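Long-range contacts in putative exonuclease (Eubacterium rectale, PDB 3L0A), which is a putative exonuclease of the PDDEXK-like clan, binds a zinc ion through four cysteines and probably acts as a hydrolase: residues C36-E42 against C246-N250; F107-M111 against F192-A196. One frame throughout, in Å; residues are numbered along the deposited sequence.

Contact 1 of 2, residues C36-E42 against C246-N250; sequences CEFYGME and CCRHN. With ZN (zinc ion), chain B.
C36, the N-cap residue just ahead of helix 37-45, and C247, within helix 245-250, bind one zinc ion, the SG of C36 at 2.2 Å from ZN and the SG of C247 at 2.5 Å. C241 and C244 complete a Cys4 site with CxxC spacing, which pins the start of helix 37-45 to helix 245-250, more than 200 residues further along the chain. The two helix segments run nearly perpendicular, at 82°.

As N-cap, C36 accepts at its SG from the N of Y39, at 3.6 Å; a chi1 of -175° lays this sulfur beside the carbonyl carbon, within range of the first helical turn. The same thiolate thus faces the metal and the helix start, and both would be expected to stabilise its negative charge.

Next to the metal site, the F38 ring packs against C246, C247 and N250. The SG of C246, which is not a ligand, comes obliquely to this ring, 3.6 Å from its CE2, and also rests against CB and CG of E42. N250 meets the rim of the F38 ring near its plane, CG to CZ 3.7 Å, with the amide turned almost perpendicular to the ring (87°), while CG of E42 sits over one ring face, offset toward its rim. CD1, at the edge of the Y39 ring, meets CB of C246.

The polar ends are held further out. E42 makes a salt bridge with R47, and a water links its OE1 to ND2 of N250. That ND2 turns back on its own helix, donating to the O of C246 at 2.8 Å from above the carbonyl plane, with the N of N250 reaching this oxygen from the opposite face.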
ATOM      1  N   CYS A  36      17.880   9.529 -15.731  1.00 27.58           N
ATOM      2  CA  CYS A  36      17.788   8.892 -17.045  1.00 26.74           C
ATOM      3  C   CYS A  36      18.047   9.920 -18.135  1.00 25.17           C
ATOM      4  O   CYS A  36      17.192  10.767 -18.426  1.00 23.87           O
ATOM      5  CB  CYS A  36      16.410   8.242 -17.243  1.00 27.26           C
ATOM      6  SG  CYS A  36      16.250   7.315 -18.771  1.00 26.99           S
ATOM      7  N   GLU A  37      19.223   9.824 -18.745  1.00 24.09           N
ATOM      8  CA  GLU A  37      19.677  10.798 -19.754  1.00 23.51           C
ATOM      9  C   GLU A  37      18.810  10.774 -21.035  1.00 22.93           C
ATOM     10  O   GLU A  37      18.433  11.817 -21.574  1.00 23.50           O
ATOM     11  CB  GLU A  37      21.160  10.538 -20.073  1.00 23.18           C
ATOM     12  CG  GLU A  37      22.046  10.623 -18.824  1.00 23.62           C
ATOM     13  CD  GLU A  37      23.546  10.563 -19.082  1.00 25.46           C
ATOM     14  OE1 GLU A  37      23.955   9.992 -20.096  1.00 23.64           O
ATOM     15  OE2 GLU A  37      24.321  11.095 -18.248  1.00 27.18           O
ATOM     16  N   PHE A  38      18.520   9.562 -21.493  1.00 21.68           N
ATOM     17  CA  PHE A  38      17.649   9.294 -22.622  1.00 21.43           C
ATOM     18  C   PHE A  38      16.305   9.992 -22.456  1.00 21.08           C
ATOM     19  O   PHE A  38      15.897  10.752 -23.315  1.00 20.37           O
ATOM     20  CB  PHE A  38      17.474   7.780 -22.704  1.00 21.23           C
ATOM     21  CG  PHE A  38      16.583   7.319 -23.817  1.00 23.88           C
ATOM     22  CD1 PHE A  38      16.950   7.509 -25.144  1.00 25.46           C
ATOM     23  CD2 PHE A  38      15.397   6.665 -23.547  1.00 23.50           C
ATOM     24  CE1 PHE A  38      16.117   7.080 -26.172  1.00 26.35           C
ATOM     25  CE2 PHE A  38      14.567   6.241 -24.561  1.00 24.39           C
ATOM     26  CZ  PHE A  38      14.911   6.446 -25.864  1.00 23.75           C
ATOM     27  N   TYR A  39      15.630   9.740 -21.327  1.00 20.93           N
ATOM     28  CA  TYR A  39      14.372  10.408 -21.014  1.00 20.81           C
ATOM     29  C   TYR A  39      14.475  11.908 -21.168  1.00 20.81           C
ATOM     30  O   TYR A  39      13.582  12.557 -21.722  1.00 19.81           O
ATOM     31  CB  TYR A  39      13.938  10.056 -19.595  1.00 21.45           C
ATOM     32  CG  TYR A  39      12.815  10.886 -19.001  1.00 21.79           C
ATOM     33  CD1 TYR A  39      11.508  10.747 -19.432  1.00 24.27           C
ATOM     34  CD2 TYR A  39      13.071  11.781 -17.976  1.00 22.21           C
ATOM     35  CE1 TYR A  39      10.458  11.502 -18.862  1.00 24.23           C
ATOM     36  CE2 TYR A  39      12.032  12.536 -17.373  1.00 24.74           C
ATOM     37  CZ  TYR A  39      10.733  12.391 -17.825  1.00 24.76           C
ATOM     38  OH  TYR A  39       9.734  13.146 -17.258  1.00 27.19           O
ATOM     39  N   GLY A  40      15.589  12.451 -20.698  1.00 20.69           N
ATOM     40  CA  GLY A  40      15.827  13.866 -20.785  1.00 20.77           C
ATOM     41  C   GLY A  40      15.993  14.391 -22.199  1.00 20.89           C
ATOM     42  O   GLY A  40      15.613  15.546 -22.485  1.00 18.73           O
HETATM   43  N   MSE A  41      16.584  13.561 -23.056  1.00 20.90           N
HETATM   44  CA  MSE A  41      16.847  13.936 -24.458  1.00 21.12           C
HETATM   45  C   MSE A  41      15.579  13.730 -25.290  1.00 22.09           C
HETATM   46  O   MSE A  41      15.253  14.554 -26.119  1.00 21.15           O
HETATM   47  CB  MSE A  41      17.996  13.103 -25.034  1.00 21.22           C
HETATM   48  CG  MSE A  41      19.371  13.468 -24.473  1.00 20.26           C
HETATM   49 SE   MSE A  41      19.915  15.248 -24.954  0.75 16.18          SE
HETATM   50  CE  MSE A  41      20.663  14.777 -26.692  1.00 13.71           C
ATOM     51  N   GLU A  42      14.824  12.659 -25.028  1.00 23.32           N
ATOM     52  CA  GLU A  42      13.534  12.478 -25.677  1.00 24.18           C
ATOM     53  C   GLU A  42      12.496  13.578 -25.334  1.00 25.53           C
ATOM     54  O   GLU A  42      11.706  13.977 -26.198  1.00 25.43           O
ATOM     55  CB  GLU A  42      12.997  11.092 -25.353  1.00 24.86           C
ATOM     56  CG  GLU A  42      13.908   9.994 -25.853  1.00 24.66           C
ATOM     57  CD  GLU A  42      14.096  10.051 -27.340  1.00 25.59           C
ATOM     58  OE1 GLU A  42      13.153   9.689 -28.065  1.00 25.75           O
ATOM     59  OE2 GLU A  42      15.196  10.441 -27.804  1.00 26.23           O
ATOM     60  N   CYS A 246       9.420   5.888 -20.637  1.00 23.31           N
ATOM     61  CA  CYS A 246      10.082   6.266 -21.917  1.00 23.46           C
ATOM     62  C   CYS A 246      11.015   5.161 -22.374  1.00 22.70           C
ATOM     63  O   CYS A 246      10.934   4.696 -23.498  1.00 21.71           O
ATOM     64  CB  CYS A 246      10.876   7.590 -21.787  1.00 23.74           C
ATOM     65  SG  CYS A 246      11.732   8.138 -23.271  1.00 26.08           S
ATOM     66  N   CYS A 247      11.880   4.729 -21.462  1.00 21.95           N
ATOM     67  CA  CYS A 247      12.761   3.600 -21.729  1.00 21.49           C
ATOM     68  C   CYS A 247      11.997   2.370 -22.207  1.00 20.61           C
ATOM     69  O   CYS A 247      12.404   1.711 -23.154  1.00 19.43           O
ATOM     70  CB  CYS A 247      13.605   3.272 -20.495  1.00 21.82           C
ATOM     71  SG  CYS A 247      15.171   4.167 -20.423  1.00 23.30           S
ATOM     72  N   ARG A 248      10.875   2.077 -21.566  1.00 19.81           N
ATOM     73  CA  ARG A 248      10.128   0.868 -21.873  1.00 19.33           C
ATOM     74  C   ARG A 248       9.409   0.961 -23.210  1.00 18.95           C
ATOM     75  O   ARG A 248       9.356  -0.015 -23.956  1.00 17.76           O
ATOM     76  CB  ARG A 248       9.130   0.532 -20.757  1.00 20.20           C
ATOM     77  CG  ARG A 248       9.789   0.205 -19.392  1.00 21.17           C
ATOM     78  CD  ARG A 248       8.852  -0.489 -18.439  1.00 19.75           C
ATOM     79  NE  ARG A 248       8.099   0.482 -17.673  1.00 17.89           N
ATOM     80  CZ  ARG A 248       8.547   1.098 -16.595  1.00 20.90           C
ATOM     81  NH1 ARG A 248       9.744   0.859 -16.094  1.00 23.59           N
ATOM     82  NH2 ARG A 248       7.776   1.978 -16.007  1.00 23.11           N
ATOM     83  N   HIS A 249       8.833   2.120 -23.492  1.00 19.88           N
ATOM     84  CA  HIS A 249       8.211   2.389 -24.798  1.00 20.74           C
ATOM     85  C   HIS A 249       9.176   2.218 -25.945  1.00 19.93           C
ATOM     86  O   HIS A 249       8.818   1.732 -26.996  1.00 19.24           O
ATOM     87  CB  HIS A 249       7.676   3.820 -24.859  1.00 21.61           C
ATOM     88  CG  HIS A 249       6.990   4.134 -26.149  1.00 25.48           C
ATOM     89  ND1 HIS A 249       5.657   3.856 -26.366  1.00 30.02           N
ATOM     90  CD2 HIS A 249       7.459   4.666 -27.305  1.00 30.14           C
ATOM     91  CE1 HIS A 249       5.326   4.237 -27.588  1.00 33.32           C
ATOM     92  NE2 HIS A 249       6.404   4.720 -28.185  1.00 31.85           N
ATOM     93  N   ASN A 250      10.413   2.646 -25.724  1.00 19.36           N
ATOM     94  CA  ASN A 250      11.441   2.632 -26.766  1.00 18.52           C
ATOM     95  C   ASN A 250      12.308   1.371 -26.874  1.00 18.02           C
ATOM     96  O   ASN A 250      13.147   1.293 -27.746  1.00 16.06           O
ATOM     97  CB  ASN A 250      12.323   3.866 -26.558  1.00 18.28           C
ATOM     98  CG  ASN A 250      11.640   5.132 -26.994  1.00 18.37           C
ATOM     99  OD1 ASN A 250      11.667   5.464 -28.170  1.00 17.24           O
ATOM    100  ND2 ASN A 250      11.035   5.861 -26.051  1.00 17.94           N
TER
HETATM  101 ZN    ZN B 266      14.830   5.707 -18.513  1.00 51.10          ZN
HETATM  102  O   HOH W   1      10.765   8.922 -26.983  1.00 18.09           O

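Contact 2 of 2, residues F107-M111 against F192-A196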
ATOM      1  N   PHE A 107       1.232  32.386   6.993  1.00 21.76           N
ATOM      2  CA  PHE A 107       1.472  31.682   5.741  1.00 21.42           C
ATOM      3  C   PHE A 107       1.162  32.638   4.606  1.00 21.15           C
ATOM      4  O   PHE A 107       1.972  32.796   3.692  1.00 20.50           O
ATOM      5  CB  PHE A 107       0.604  30.423   5.681  1.00 20.78           C
ATOM      6  CG  PHE A 107       0.965  29.407   4.549  1.00 20.45           C
ATOM      7  CD1 PHE A 107       0.866  29.738   3.203  1.00 19.62           C
ATOM      8  CD2 PHE A 107       1.344  28.103   4.872  1.00 19.44           C
ATOM      9  CE1 PHE A 107       1.150  28.807   2.204  1.00 20.21           C
ATOM     10  CE2 PHE A 107       1.618  27.157   3.882  1.00 17.58           C
ATOM     11  CZ  PHE A 107       1.519  27.505   2.561  1.00 18.99           C
HETATM   12  N   MSE A 108       0.021  33.321   4.672  1.00 21.62           N
HETATM   13  CA  MSE A 108      -0.322  34.279   3.587  1.00 21.80           C
HETATM   14  C   MSE A 108       0.756  35.367   3.409  1.00 22.10           C
HETATM   15  O   MSE A 108       0.877  35.928   2.349  1.00 24.29           O
HETATM   16  CB  MSE A 108      -1.722  34.909   3.756  1.00 20.87           C
HETATM   17  CG  MSE A 108      -2.884  33.981   3.419  1.00 21.10           C
HETATM   18 SE   MSE A 108      -2.739  33.108   1.727  0.75 19.32          SE
HETATM   19  CE  MSE A 108      -3.313  34.559   0.608  1.00 23.32           C
ATOM     20  N   LYS A 109       1.564  35.673   4.403  1.00 22.23           N
ATOM     21  CA  LYS A 109       2.579  36.701   4.187  1.00 22.53           C
ATOM     22  C   LYS A 109       3.662  36.198   3.261  1.00 21.49           C
ATOM     23  O   LYS A 109       4.236  36.971   2.517  1.00 22.15           O
ATOM     24  CB  LYS A 109       3.207  37.185   5.494  1.00 22.44           C
ATOM     25  CG  LYS A 109       2.302  37.988   6.409  1.00 25.24           C
ATOM     26  CD  LYS A 109       2.874  37.952   7.865  1.00 26.94           C
ATOM     27  CE  LYS A 109       2.141  38.889   8.880  1.00 29.33           C
ATOM     28  NZ  LYS A 109       2.555  38.563  10.297  1.00 29.15           N
ATOM     29  N   TYR A 110       3.966  34.912   3.307  1.00 21.27           N
ATOM     30  CA  TYR A 110       5.028  34.385   2.434  1.00 20.58           C
ATOM     31  C   TYR A 110       4.513  34.264   0.998  1.00 20.21           C
ATOM     32  O   TYR A 110       5.292  34.285   0.027  1.00 18.99           O
ATOM     33  CB  TYR A 110       5.551  33.063   2.942  1.00 20.30           C
ATOM     34  CG  TYR A 110       6.465  33.183   4.087  1.00 20.27           C
ATOM     35  CD1 TYR A 110       5.976  33.458   5.353  1.00 21.89           C
ATOM     36  CD2 TYR A 110       7.842  33.022   3.939  1.00 20.73           C
ATOM     37  CE1 TYR A 110       6.828  33.583   6.436  1.00 20.49           C
ATOM     38  CE2 TYR A 110       8.698  33.145   5.031  1.00 21.98           C
ATOM     39  CZ  TYR A 110       8.184  33.432   6.274  1.00 21.73           C
ATOM     40  OH  TYR A 110       9.012  33.571   7.374  1.00 21.20           O
HETATM   41  N   MSE A 111       3.189  34.167   0.877  1.00 19.96           N
HETATM   42  CA  MSE A 111       2.570  34.060  -0.412  1.00 20.14           C
HETATM   43  C   MSE A 111       2.308  35.443  -0.998  1.00 20.79           C
HETATM   44  O   MSE A 111       1.728  35.539  -2.074  1.00 21.05           O
HETATM   45  CB  MSE A 111       1.259  33.279  -0.315  1.00 19.44           C
HETATM   46  CG  MSE A 111       1.449  31.878   0.099  1.00 19.78           C
HETATM   47 SE   MSE A 111       2.539  30.878  -1.204  0.75 14.96          SE
HETATM   48  CE  MSE A 111       1.725  31.328  -2.907  1.00 18.96           C
ATOM     49  N   PHE A 192      12.354  29.601   1.233  1.00 19.55           N
ATOM     50  CA  PHE A 192      11.305  28.969   2.016  1.00 19.63           C
ATOM     51  C   PHE A 192      10.374  28.162   1.113  1.00 19.51           C
ATOM     52  O   PHE A 192       9.989  28.621   0.031  1.00 20.54           O
ATOM     53  CB  PHE A 192      10.459  30.027   2.688  1.00 19.85           C
ATOM     54  CG  PHE A 192      11.218  30.939   3.613  1.00 19.91           C
ATOM     55  CD1 PHE A 192      11.786  32.115   3.139  1.00 18.16           C
ATOM     56  CD2 PHE A 192      11.332  30.633   4.972  1.00 20.37           C
ATOM     57  CE1 PHE A 192      12.493  32.968   4.001  1.00 18.83           C
ATOM     58  CE2 PHE A 192      12.001  31.504   5.852  1.00 20.12           C
ATOM     59  CZ  PHE A 192      12.589  32.670   5.354  1.00 18.74           C
ATOM     60  N   ILE A 193      10.031  26.964   1.566  1.00 18.66           N
ATOM     61  CA  ILE A 193       8.958  26.165   0.998  1.00 18.01           C
ATOM     62  C   ILE A 193       7.711  26.383   1.819  1.00 18.10           C
ATOM     63  O   ILE A 193       7.726  26.275   3.056  1.00 17.79           O
ATOM     64  CB  ILE A 193       9.335  24.676   0.982  1.00 18.31           C
ATOM     65  CG1 ILE A 193      10.436  24.444  -0.069  1.00 17.41           C
ATOM     66  CG2 ILE A 193       8.108  23.809   0.687  1.00 16.52           C
ATOM     67  CD1 ILE A 193      11.215  23.144   0.092  1.00 18.74           C
ATOM     68  N   ALA A 194       6.632  26.763   1.151  1.00 17.93           N
ATOM     69  CA  ALA A 194       5.363  26.960   1.829  1.00 17.65           C
ATOM     70  C   ALA A 194       4.590  25.679   1.561  1.00 17.98           C
ATOM     71  O   ALA A 194       3.974  25.530   0.505  1.00 18.67           O
ATOM     72  CB  ALA A 194       4.628  28.206   1.272  1.00 17.20           C
ATOM     73  N   GLY A 195       4.662  24.729   2.487  1.00 17.88           N
ATOM     74  CA  GLY A 195       4.065  23.431   2.283  1.00 17.97           C
ATOM     75  C   GLY A 195       2.662  23.253   2.841  1.00 18.61           C
ATOM     76  O   GLY A 195       2.361  23.708   3.976  1.00 17.62           O
ATOM     77  N   ALA A 196       1.813  22.561   2.068  1.00 18.15           N
ATOM     78  CA  ALA A 196       0.501  22.118   2.541  1.00 18.28           C
ATOM     79  C   ALA A 196       0.327  20.693   2.113  1.00 19.39           C
ATOM     80  O   ALA A 196       0.852  20.307   1.085  1.00 17.86           O
ATOM     81  CB  ALA A 196      -0.603  22.988   1.980  1.00 18.86           C
TER
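One face of the F192 ring receives the edge of Y110, whose CE2 stands over the ring centre and lies 3.6 Å from CG of F192. This is a T-shaped (edge-to-face) stack, with centroids 4.9 Å apart and planes at 68°. It joins the end of helix 105-110 to strand 191-197 of the mixed beta-sheet, so the contact is helix-on-sheet packing, away from the zinc site. The F107 ring meets the strand differently: the O of G195 lies at its edge, in plane, 3.5 Å from CE2, while CB of A194 approaches obliquely to within 3.4 Å of CZ.

With chi1 at -168°, F107 swings its ring away from its own backbone N and across to the strand. A194 turns its methyl toward the helix, where the SE of selenomethionine M111 also reaches it, at 4.2 Å; the M111 chain bends at chi2 and chi3 to bring the selenium there. No hydrogen bond crosses between the segments, and the join rests on apolar and aromatic contacts.

I206 of the adjacent strand 204-209 touches F107, Y110, F192 and A194, extending the apolar surface across the sheet. L253 and P256 of the third subunit pack on the same group, L253 on F107 and P256 on both Y110 and F192. Replacing F192 with an alanine would probably leave the edge of Y110 without the ring face it points into and open a gap between helix and strand. The hydroxyl of Y110 is hydrogen-bonded to the OH of Y106, and its OH lies 3.9 Å from CE2 of F192.

Contacts 1 and 2 lie on opposite sides of the centre of the chain, with their own centres 35 Å apart and their nearest atoms about 20 Å apart, so neither touches the other. Along the sequence, contact 2 is nested inside the long loop that contact 1 closes, and all four segments belong to the same PDDEXK-like region. Zinc is confined to contact 1, where metal bonds tie distant parts of the chain together; contact 2 joins helix to sheet without metal. Both reach the trimeric assembly: R248 and H249 of contact 1 bond to the second subunit, whereas the aromatic side of contact 2 packs against the third.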